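Local coordinates for nicotinamide-nucleotide adenylyltransferase NadR family / Ribosylnicotinamide kinase (Lactococcus lactis subsp. cremoris, PDB 6GYE), which binds nicotinamide riboside and probably phosphorylates it to the mononucleotide, with a possible second, adenylyltransferase activity that would lead on to NAD+, at residues L155-T158 against Q159-N163; E166-T169 against H170-R173; D225-K228 against M229-A233; A262-T265 against R266-K270. One frame throughout, in Å; residues are numbered along the deposited sequence.

Contact 1: residues L155-T158 against Q159-N163; sequences LSAT and QIREN. With SO4 (sulfate ion), chain H.
The guanidinium of Arg-161 lies flat over the carbonyl of Ala-157, one turn back along helix 151-162, with Ala-157 O 3.6 Å from Arg-161 CZ and over the middle of one face. At its edge sits a sulfate ion: Arg-161 NH2 donates to SO4 O3 at 3.0 Å, while NE reaches O1 and O2 in weak bonds, O1 lying in the guanidinium plane. A bend in the chain at chi3 (-66°) folds the group back over the helix, where Ala-157 CB also meets Arg-161 NH1 at 3.6 Å. In the second flat group, the amide of Gln-159, NE2 lies 3.4 Å from Leu-155 CG, a van der Waals contact and not a polar bond. Thr-158 and Glu-162 run side by side, Thr-158 CG2 against Glu-162 OE2 at 3.7 Å. Four helical backbone bonds underlie all this, among them Arg-161 N to Ala-157 O at 3.0 Å. Beyond the helix, Arg-161 NH1 is bonded to Ala-24 O, so the arginine also ties the helix to the loop before helix 28-40. A leucine here would probably leave the sulfate without its positive partner and Ala-24 O without this donor. The order Ser-156, Thr-158, Arg-161 fits the SxTxxR signature of nucleotidylyltransferases, whose members use it to hold ATP phosphates; the sulfate, likely from the crystallisation liquor, is consistent with such an anion site.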
loop_
_atom_site.group_PDB
_atom_site.type_symbol
_atom_site.label_atom_id
_atom_site.label_comp_id
_atom_site.label_asym_id
_atom_site.label_seq_id
_atom_site.Cartn_x
_atom_site.Cartn_y
_atom_site.Cartn_z
ATOM N N LEU A 155 -10.718 3.427 -17.606
ATOM C CA LEU A 155 -11.885 3.111 -16.787
ATOM C C LEU A 155 -11.537 2.097 -15.700
ATOM O O LEU A 155 -12.035 2.196 -14.570
ATOM C CB LEU A 155 -13.017 2.597 -17.665
ATOM C CG LEU A 155 -14.324 2.330 -16.910
ATOM C CD1 LEU A 155 -14.817 3.629 -16.284
ATOM C CD2 LEU A 155 -15.399 1.790 -17.860
ATOM N N SER A 156 -10.731 1.080 -16.043
ATOM C CA SER A 156 -10.281 0.114 -15.048
ATOM C C SER A 156 -9.505 0.812 -13.947
ATOM O O SER A 156 -9.739 0.570 -12.758
ATOM C CB SER A 156 -9.423 -0.974 -15.697
ATOM O OG SER A 156 -10.246 -1.865 -16.427
ATOM N N ALA A 157 -8.591 1.710 -14.325
ATOM C CA ALA A 157 -7.837 2.452 -13.318
ATOM C C ALA A 157 -8.771 3.257 -12.422
ATOM O O ALA A 157 -8.620 3.259 -11.195
ATOM C CB ALA A 157 -6.817 3.364 -13.993
ATOM N N THR A 158 -9.773 3.905 -13.017
ATOM C CA THR A 158 -10.728 4.685 -12.235
ATOM C C THR A 158 -11.529 3.793 -11.287
ATOM O O THR A 158 -11.739 4.142 -10.119
ATOM C CB THR A 158 -11.657 5.445 -13.190
ATOM O OG1 THR A 158 -10.935 6.541 -13.761
ATOM C CG2 THR A 158 -12.876 5.986 -12.461
ATOM N N GLN A 159 -11.961 2.624 -11.767
ATOM C CA GLN A 159 -12.718 1.702 -10.925
ATOM C C GLN A 159 -11.866 1.162 -9.788
ATOM O O GLN A 159 -12.353 0.987 -8.669
ATOM C CB GLN A 159 -13.284 0.567 -11.786
ATOM C CG GLN A 159 -14.372 1.058 -12.776
ATOM C CD GLN A 159 -14.770 0.033 -13.841
ATOM O OE1 GLN A 159 -14.127 -0.996 -14.002
ATOM N NE2 GLN A 159 -15.821 0.345 -14.598
ATOM N N ILE A 160 -10.588 0.897 -10.054
ATOM C CA ILE A 160 -9.698 0.387 -9.014
ATOM C C ILE A 160 -9.531 1.418 -7.906
ATOM O O ILE A 160 -9.634 1.099 -6.716
ATOM C CB ILE A 160 -8.352 -0.018 -9.637
ATOM C CG1 ILE A 160 -8.544 -1.279 -10.472
ATOM C CG2 ILE A 160 -7.280 -0.218 -8.584
ATOM C CD1 ILE A 160 -7.327 -1.666 -11.252
ATOM N N ARG A 161 -9.295 2.677 -8.285
ATOM C CA ARG A 161 -9.129 3.733 -7.295
ATOM C C ARG A 161 -10.405 3.969 -6.496
ATOM O O ARG A 161 -10.335 4.280 -5.305
ATOM C CB ARG A 161 -8.681 5.025 -7.982
ATOM C CG ARG A 161 -7.238 4.987 -8.496
ATOM C CD ARG A 161 -6.775 6.350 -8.988
ATOM N NE ARG A 161 -7.512 6.779 -10.162
ATOM C CZ ARG A 161 -7.099 6.568 -11.407
ATOM N NH1 ARG A 161 -5.947 5.953 -11.618
ATOM N NH2 ARG A 161 -7.833 6.961 -12.438
ATOM N N GLU A 162 -11.574 3.798 -7.119
ATOM C CA GLU A 162 -12.844 3.966 -6.410
ATOM C C GLU A 162 -13.108 2.823 -5.432
ATOM O O GLU A 162 -13.653 3.041 -4.343
ATOM C CB GLU A 162 -14.003 4.056 -7.398
ATOM C CG GLU A 162 -14.053 5.307 -8.248
ATOM C CD GLU A 162 -15.216 5.277 -9.244
ATOM O OE1 GLU A 162 -15.858 4.208 -9.385
ATOM O OE2 GLU A 162 -15.492 6.319 -9.879
ATOM N N ASN A 163 -12.795 1.591 -5.821
ATOM C CA ASN A 163 -13.115 0.419 -5.007
ATOM C C ASN A 163 -12.085 -0.666 -5.274
ATOM O O ASN A 163 -12.335 -1.614 -6.031
ATOM C CB ASN A 163 -14.529 -0.078 -5.310
ATOM C CG ASN A 163 -15.001 -1.147 -4.340
ATOM O OD1 ASN A 163 -14.235 -1.650 -3.517
ATOM N ND2 ASN A 163 -16.275 -1.514 -4.454
HETATM S S SO4 H . -10.036 9.305 -10.438
HETATM O O1 SO4 H . -10.624 8.055 -9.967
HETATM O O2 SO4 H . -8.825 9.584 -9.670
HETATM O O3 SO4 H . -9.713 9.184 -11.856
HETATM O O4 SO4 H . -10.992 10.393 -10.254
#

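Contact 2: residues E166-T169 against H170-R173; sequences EHWT and HINR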
loop_
_atom_site.group_PDB
_atom_site.type_symbol
_atom_site.label_atom_id
_atom_site.label_comp_id
_atom_site.label_asym_id
_atom_site.label_seq_id
_atom_site.Cartn_x
_atom_site.Cartn_y
_atom_site.Cartn_z
ATOM N N GLU A 166 -13.016 -4.533 -4.886
ATOM C CA GLU A 166 -13.770 -5.154 -5.970
ATOM C C GLU A 166 -12.910 -5.540 -7.169
ATOM O O GLU A 166 -13.351 -6.339 -8.000
ATOM C CB GLU A 166 -14.861 -4.204 -6.463
ATOM C CG GLU A 166 -16.265 -4.578 -6.035
ATOM C CD GLU A 166 -16.711 -5.928 -6.582
ATOM O OE1 GLU A 166 -16.696 -6.118 -7.818
ATOM O OE2 GLU A 166 -17.064 -6.808 -5.764
ATOM N N HIS A 167 -11.734 -4.946 -7.325
ATOM C CA HIS A 167 -10.914 -5.157 -8.513
ATOM C C HIS A 167 -9.521 -5.654 -8.146
ATOM O O HIS A 167 -8.590 -5.602 -8.959
ATOM C CB HIS A 167 -10.889 -3.865 -9.333
ATOM C CG HIS A 167 -12.265 -3.378 -9.696
ATOM N ND1 HIS A 167 -12.991 -3.919 -10.736
ATOM C CD2 HIS A 167 -13.069 -2.441 -9.130
ATOM C CE1 HIS A 167 -14.167 -3.315 -10.817
ATOM N NE2 HIS A 167 -14.244 -2.418 -9.850
ATOM N N TRP A 168 -9.409 -6.224 -6.950
ATOM C CA TRP A 168 -8.125 -6.524 -6.336
ATOM C C TRP A 168 -7.225 -7.366 -7.233
ATOM O O TRP A 168 -6.029 -7.073 -7.373
ATOM C CB TRP A 168 -8.392 -7.240 -5.021
ATOM C CG TRP A 168 -7.221 -7.454 -4.181
ATOM C CD1 TRP A 168 -6.500 -8.616 -4.023
ATOM C CD2 TRP A 168 -6.590 -6.462 -3.370
ATOM N NE1 TRP A 168 -5.458 -8.398 -3.128
ATOM C CE2 TRP A 168 -5.494 -7.087 -2.716
ATOM C CE3 TRP A 168 -6.851 -5.105 -3.125
ATOM C CZ2 TRP A 168 -4.665 -6.397 -1.827
ATOM C CZ3 TRP A 168 -6.025 -4.419 -2.250
ATOM C CH2 TRP A 168 -4.947 -5.068 -1.606
ATOM N N THR A 169 -7.765 -8.446 -7.813
ATOM C CA THR A 169 -6.896 -9.373 -8.531
ATOM C C THR A 169 -6.237 -8.734 -9.752
ATOM O O THR A 169 -5.218 -9.241 -10.218
ATOM C CB THR A 169 -7.660 -10.633 -8.958
ATOM O OG1 THR A 169 -8.748 -10.276 -9.814
ATOM C CG2 THR A 169 -8.169 -11.415 -7.760
ATOM N N HIS A 170 -6.766 -7.621 -10.253
ATOM C CA HIS A 170 -6.184 -6.954 -11.408
ATOM C C HIS A 170 -5.125 -5.931 -11.050
ATOM O O HIS A 170 -4.399 -5.493 -11.946
ATOM C CB HIS A 170 -7.285 -6.283 -12.241
ATOM C CG HIS A 170 -8.260 -7.261 -12.812
ATOM N ND1 HIS A 170 -9.564 -6.935 -13.103
ATOM C CD2 HIS A 170 -8.128 -8.575 -13.107
ATOM C CE1 HIS A 170 -10.188 -8.002 -13.569
ATOM N NE2 HIS A 170 -9.338 -9.011 -13.583
ATOM N N ILE A 171 -5.025 -5.545 -9.777
ATOM C CA ILE A 171 -3.985 -4.626 -9.336
ATOM C C ILE A 171 -2.637 -5.339 -9.341
ATOM O O ILE A 171 -2.512 -6.459 -8.836
ATOM C CB ILE A 171 -4.299 -4.094 -7.931
ATOM C CG1 ILE A 171 -5.706 -3.512 -7.876
ATOM C CG2 ILE A 171 -3.252 -3.061 -7.497
ATOM C CD1 ILE A 171 -6.101 -3.078 -6.465
ATOM N N ASN A 172 -1.619 -4.689 -9.901
ATOM C CA ASN A 172 -0.275 -5.247 -9.841
ATOM C C ASN A 172 0.177 -5.376 -8.384
ATOM O O ASN A 172 -0.027 -4.466 -7.576
ATOM C CB ASN A 172 0.701 -4.370 -10.628
ATOM C CG ASN A 172 2.139 -4.911 -10.588
ATOM O OD1 ASN A 172 2.897 -4.659 -9.642
ATOM N ND2 ASN A 172 2.503 -5.679 -11.608
ATOM N N ARG A 173 0.827 -6.507 -8.060
ATOM C CA ARG A 173 1.080 -6.855 -6.655
ATOM C C ARG A 173 1.902 -5.803 -5.913
ATOM O O ARG A 173 1.646 -5.545 -4.730
ATOM C CB ARG A 173 1.759 -8.223 -6.573
ATOM C CG ARG A 173 0.790 -9.353 -6.935
ATOM C CD ARG A 173 1.452 -10.709 -6.884
ATOM N NE ARG A 173 0.585 -11.727 -7.474
ATOM C CZ ARG A 173 -0.359 -12.390 -6.801
ATOM N NH1 ARG A 173 -0.562 -12.143 -5.506
ATOM N NH2 ARG A 173 -1.104 -13.300 -7.419
#
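Two backbone hydrogen bonds of the i to i+3 kind tie His-170 and Ile-171 to the residues before them. His-170 N donates to His-167 O at 3.0 Å, and Ile-171 N to Trp-168 O, also at 3.0 Å, which gives the tight winding of a 3-10 turn. Apolar contact follows the same spacing: Ile-171 CD1 comes within 4.0 Å of Trp-168 CE3, the two side chains crossing obliquely. The indole gets there with CG anti to the backbone N (chi1 -172°), while Ile-171 CG1 lies 3.6 Å from Trp-168 O. The turn belongs to the connection between helix 151-162 and helix 176-179, the passage from the five-stranded parallel sheet to the four-stranded one. Trp-168 packs there on Arg-176 and Phe-179 of helix 176-179, and its NE1 is bonded to Asn-252 O. Ile-171 in turn rests on Ile-160 of the preceding helix, and an alanine in its place is likely to open a gap between that helix and the indole. Among the exposed residues, Thr-169 OG1 stands over one face of the His-170 imidazole, 3.8 Å from CD2 of that ring. The hydroxyl takes up that place because OG1 sits between the backbone N and the carbonyl carbon (chi1 60°). His-170 also makes a backbone hydrogen bond with Thr-28, and Asn-172 one with Leu-26.

Contact 3: residues D225-K228 against M229-A233; sequences DELK and MDDYA
Asp-231 reaches back to the start of its own helix and takes the backbone amide of Lys-228: Lys-228 N to Asp-231 OD2 is 2.7 Å, nearly straight at 171°, and OD2 uses its anti lone pair, the one turned from OD1. The other oxygen, OD1, is bonded to Tyr-216 OH, so both ends of the carboxylate are fixed and its rotation is set. A negative group here would also be expected to sit well with the positive end of the helix. The first regular turn closes with Tyr-232 N to Lys-228 O at 3.2 Å. Since Lys-228 is the N-cap, the aspartate supplies one half of a capping box; the reciprocal half is missing, because lysine has no side-chain acceptor to return. Leu-227 and Tyr-232, the residues just before the cap and four after it, add a hydrophobic staple that clasps the helix start. Leu-227 CB meets Tyr-232 CE2 at 3.8 Å, the side chains crossing at about a right angle, and Leu-227 CD1 lies 4.0 Å from Tyr-232 OH. The ring swings back to the leucine because CG is anti to the carbonyl carbon (chi1 -78°), which also sets the ring edge by Lys-228 O, 3.3 Å from Tyr-232 CD2. On its other branch Leu-227 CD2 touches Asp-231 CB at 3.9 Å. Further out, Met-229 packs on Leu-281 of helix 275-290.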
loop_
_atom_site.group_PDB
_atom_site.type_symbol
_atom_site.label_atom_id
_atom_site.label_comp_id
_atom_site.label_asym_id
_atom_site.label_seq_id
_atom_site.Cartn_x
_atom_site.Cartn_y
_atom_site.Cartn_z
ATOM N N ASP A 225 6.389 -9.161 34.029
ATOM C CA ASP A 225 7.109 -8.377 35.022
ATOM C C ASP A 225 8.615 -8.452 34.872
ATOM O O ASP A 225 9.306 -7.834 35.681
ATOM C CB ASP A 225 6.718 -8.783 36.446
ATOM C CG ASP A 225 6.854 -10.252 36.694
ATOM O OD1 ASP A 225 7.264 -10.981 35.763
ATOM O OD2 ASP A 225 6.554 -10.681 37.831
ATOM N N GLU A 226 9.144 -9.177 33.888
ATOM C CA GLU A 226 10.581 -9.211 33.640
ATOM C C GLU A 226 10.970 -8.371 32.429
ATOM O O GLU A 226 12.166 -8.267 32.114
ATOM C CB GLU A 226 11.047 -10.659 33.456
ATOM C CG GLU A 226 10.805 -11.532 34.697
ATOM C CD GLU A 226 11.084 -13.035 34.473
ATOM O OE1 GLU A 226 10.655 -13.577 33.433
ATOM O OE2 GLU A 226 11.691 -13.673 35.362
ATOM N N LEU A 227 9.995 -7.765 31.751
ATOM C CA LEU A 227 10.287 -6.968 30.567
ATOM C C LEU A 227 11.039 -5.692 30.944
ATOM O O LEU A 227 10.735 -5.049 31.949
ATOM C CB LEU A 227 8.994 -6.617 29.850
ATOM C CG LEU A 227 8.180 -7.810 29.335
ATOM C CD1 LEU A 227 6.886 -7.326 28.687
ATOM C CD2 LEU A 227 8.984 -8.629 28.358
ATOM N N LYS A 228 12.072 -5.370 30.172
ATOM C CA LYS A 228 12.830 -4.132 30.324
ATOM C C LYS A 228 12.673 -3.295 29.053
ATOM O O LYS A 228 12.090 -3.737 28.046
ATOM C CB LYS A 228 14.315 -4.399 30.584
ATOM C CG LYS A 228 14.624 -5.426 31.659
ATOM C CD LYS A 228 14.276 -4.956 33.059
ATOM C CE LYS A 228 14.870 -5.898 34.098
ATOM N NZ LYS A 228 16.331 -5.988 33.906
ATOM N N MET A 229 13.254 -2.092 29.100
ATOM C CA MET A 229 13.145 -1.144 27.991
ATOM C C MET A 229 13.455 -1.798 26.651
ATOM O O MET A 229 12.755 -1.574 25.657
ATOM C CB MET A 229 14.086 0.037 28.228
ATOM C CG MET A 229 14.027 1.077 27.134
ATOM S SD MET A 229 15.152 2.439 27.494
ATOM C CE MET A 229 16.744 1.612 27.453
ATOM N N ASP A 230 14.491 -2.631 26.615
ATOM C CA ASP A 230 14.954 -3.178 25.350
ATOM C C ASP A 230 13.993 -4.224 24.808
ATOM O O ASP A 230 13.858 -4.367 23.586
ATOM C CB ASP A 230 16.349 -3.752 25.532
ATOM C CG ASP A 230 16.947 -4.215 24.245
ATOM O OD1 ASP A 230 17.027 -3.403 23.296
ATOM O OD2 ASP A 230 17.350 -5.392 24.187
ATOM N N ASP A 231 13.310 -4.951 25.697
ATOM C CA ASP A 231 12.262 -5.854 25.251
ATOM C C ASP A 231 11.149 -5.088 24.546
ATOM O O ASP A 231 10.670 -5.506 23.483
ATOM C CB ASP A 231 11.706 -6.619 26.448
ATOM C CG ASP A 231 12.772 -7.423 27.165
ATOM O OD1 ASP A 231 13.457 -8.222 26.496
ATOM O OD2 ASP A 231 12.919 -7.246 28.392
ATOM N N TYR A 232 10.723 -3.959 25.133
ATOM C CA TYR A 232 9.671 -3.162 24.517
ATOM C C TYR A 232 10.095 -2.692 23.138
ATOM O O TYR A 232 9.311 -2.758 22.185
ATOM C CB TYR A 232 9.292 -1.983 25.422
ATOM C CG TYR A 232 8.405 -2.396 26.573
ATOM C CD1 TYR A 232 7.031 -2.523 26.403
ATOM C CD2 TYR A 232 8.940 -2.679 27.827
ATOM C CE1 TYR A 232 6.200 -2.919 27.445
ATOM C CE2 TYR A 232 8.123 -3.074 28.881
ATOM C CZ TYR A 232 6.755 -3.192 28.682
ATOM O OH TYR A 232 5.933 -3.585 29.711
ATOM N N ALA A 233 11.354 -2.269 23.004
ATOM C CA ALA A 233 11.843 -1.851 21.700
ATOM C C ALA A 233 11.725 -2.985 20.699
ATOM O O ALA A 233 11.235 -2.791 19.578
ATOM C CB ALA A 233 13.287 -1.378 21.802
#

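Contact 4: residues A262-T265 against R266-K270; sequences AIVT and RVYAK
Val-264 and Tyr-268 meet because their first torsions send both side chains the same way along one flank of helix 262-272. Val-264 holds CG1 anti to the backbone N (chi1 168°), Tyr-268 holds CG anti to the carbonyl carbon (chi1 -74°), and Val-264 CG1 thereby comes alongside the ring, 4.0 Å from Tyr-268 CE2. The backbone turn that joins them adds a bond: Tyr-268 N donates to Val-264 O at 3.3 Å, and the same oxygen takes a second, weak bond from Val-267 N. Val-264 O thus has one good and one weak donor, with Tyr-268 CD2 3.6 Å away. The neighbouring backbone bonds are shorter, with Arg-266 N 2.7 Å from Ala-262 O and Ala-269 N 2.9 Å from Thr-265 O. Val-267 leans its CG2 on Ile-263 O at 3.3 Å. On another flank the buried Arg-266 runs out extended to salt bridges with Glu-282 and Glu-333, two acidic groups that probably keep its charge balanced inside the protein and bind this helix to helices 275-290 and 320-333. The tyrosine ring is stacked on Trp-316, and its OH makes a weak bond with Ala-189 N, within the probable P-loop. At the helix start Ala-262 N is bonded to Glu-292, a residue of the nicotinamide riboside pocket. Such a helix, leaving the edge strand 255-259 of a parallel sheet whose neighbour 181-187 leads into the probable Walker A loop, is consistent with the P-loop NTPase fold of kinases.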
loop_
_atom_site.group_PDB
_atom_site.type_symbol
_atom_site.label_atom_id
_atom_site.label_comp_id
_atom_site.label_asym_id
_atom_site.label_seq_id
_atom_site.Cartn_x
_atom_site.Cartn_y
_atom_site.Cartn_z
ATOM N N ALA A 262 1.750 -0.738 17.579
ATOM C CA ALA A 262 2.680 -0.014 18.447
ATOM C C ALA A 262 1.955 0.813 19.507
ATOM O O ALA A 262 2.484 0.992 20.615
ATOM C CB ALA A 262 3.613 0.872 17.613
ATOM N N ILE A 263 0.746 1.302 19.211
ATOM C CA ILE A 263 -0.011 2.034 20.226
ATOM C C ILE A 263 -0.281 1.143 21.433
ATOM O O ILE A 263 -0.129 1.561 22.586
ATOM C CB ILE A 263 -1.317 2.597 19.632
ATOM C CG1 ILE A 263 -0.990 3.691 18.624
ATOM C CG2 ILE A 263 -2.225 3.139 20.735
ATOM C CD1 ILE A 263 -2.164 4.414 18.120
ATOM N N VAL A 264 -0.705 -0.097 21.185
ATOM C CA VAL A 264 -0.918 -1.041 22.279
ATOM C C VAL A 264 0.363 -1.212 23.090
ATOM O O VAL A 264 0.351 -1.128 24.324
ATOM C CB VAL A 264 -1.438 -2.385 21.737
ATOM C CG1 VAL A 264 -1.377 -3.468 22.817
ATOM C CG2 VAL A 264 -2.854 -2.212 21.226
ATOM N N THR A 265 1.493 -1.439 22.411
ATOM C CA THR A 265 2.756 -1.556 23.140
ATOM C C THR A 265 3.086 -0.266 23.874
ATOM O O THR A 265 3.650 -0.308 24.972
ATOM C CB THR A 265 3.899 -1.907 22.191
ATOM O OG1 THR A 265 3.569 -3.100 21.485
ATOM C CG2 THR A 265 5.240 -2.141 22.974
ATOM N N ARG A 266 2.717 0.884 23.295
ATOM C CA ARG A 266 2.992 2.161 23.942
ATOM C C ARG A 266 2.159 2.343 25.201
ATOM O O ARG A 266 2.582 3.038 26.130
ATOM C CB ARG A 266 2.751 3.312 22.961
ATOM C CG ARG A 266 3.300 4.656 23.434
ATOM C CD ARG A 266 3.097 5.761 22.384
ATOM N NE ARG A 266 3.611 7.063 22.827
ATOM C CZ ARG A 266 2.865 8.018 23.370
ATOM N NH1 ARG A 266 1.568 7.828 23.536
ATOM N NH2 ARG A 266 3.411 9.170 23.738
ATOM N N VAL A 267 0.976 1.744 25.253
ATOM C CA VAL A 267 0.198 1.805 26.478
ATOM C C VAL A 267 0.897 1.026 27.585
ATOM O O VAL A 267 1.066 1.528 28.704
ATOM C CB VAL A 267 -1.231 1.296 26.232
ATOM C CG1 VAL A 267 -1.965 1.172 27.551
ATOM C CG2 VAL A 267 -1.983 2.234 25.268
ATOM N N TYR A 268 1.340 -0.205 27.288
ATOM C CA TYR A 268 2.057 -0.974 28.303
ATOM C C TYR A 268 3.318 -0.252 28.754
ATOM O O TYR A 268 3.584 -0.153 29.961
ATOM C CB TYR A 268 2.398 -2.370 27.791
ATOM C CG TYR A 268 1.209 -3.293 27.728
ATOM C CD1 TYR A 268 0.456 -3.564 28.869
ATOM C CD2 TYR A 268 0.831 -3.893 26.528
ATOM C CE1 TYR A 268 -0.650 -4.402 28.815
ATOM C CE2 TYR A 268 -0.266 -4.753 26.467
ATOM C CZ TYR A 268 -1.005 -4.997 27.609
ATOM O OH TYR A 268 -2.093 -5.840 27.551
ATOM N N ALA A 269 4.092 0.281 27.802
ATOM C CA ALA A 269 5.315 0.993 28.163
ATOM C C ALA A 269 5.017 2.167 29.086
ATOM O O ALA A 269 5.708 2.358 30.097
ATOM C CB ALA A 269 6.044 1.477 26.907
ATOM N N LYS A 270 3.972 2.943 28.774
ATOM C CA LYS A 270 3.633 4.097 29.604
ATOM C C LYS A 270 3.262 3.662 31.013
ATOM O O LYS A 270 3.634 4.321 31.990
ATOM C CB LYS A 270 2.494 4.899 28.960
ATOM C CG LYS A 270 2.149 6.202 29.673
ATOM C CD LYS A 270 3.320 7.193 29.640
ATOM C CE LYS A 270 2.896 8.610 30.021
ATOM N NZ LYS A 270 2.471 9.415 28.818
#

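In the fold
The four contacts come in series along the chain and fall into two pairs. Contact 1 lies on the end of helix 151-162 and contact 2 in the loop after it; their centres are about 10 Å apart and the two touch, Ile-160 also packing on His-167. Contacts 3 and 4, with centres about 12 Å apart, bring the start of helix 229-247 against helix 262-272, where Tyr-232 packs against Thr-265, Tyr-268 and the backbone of Ala-269. Between contacts 1 and 4 the centres are about 38 Å apart, on opposite sides of the chain's centre. The first pair thus lies at the end of the five-stranded half, which resembles nucleotidylyltransferases, and the second in the probable P-loop half, whose helix 229-247 carries part of the nicotinamide riboside pocket.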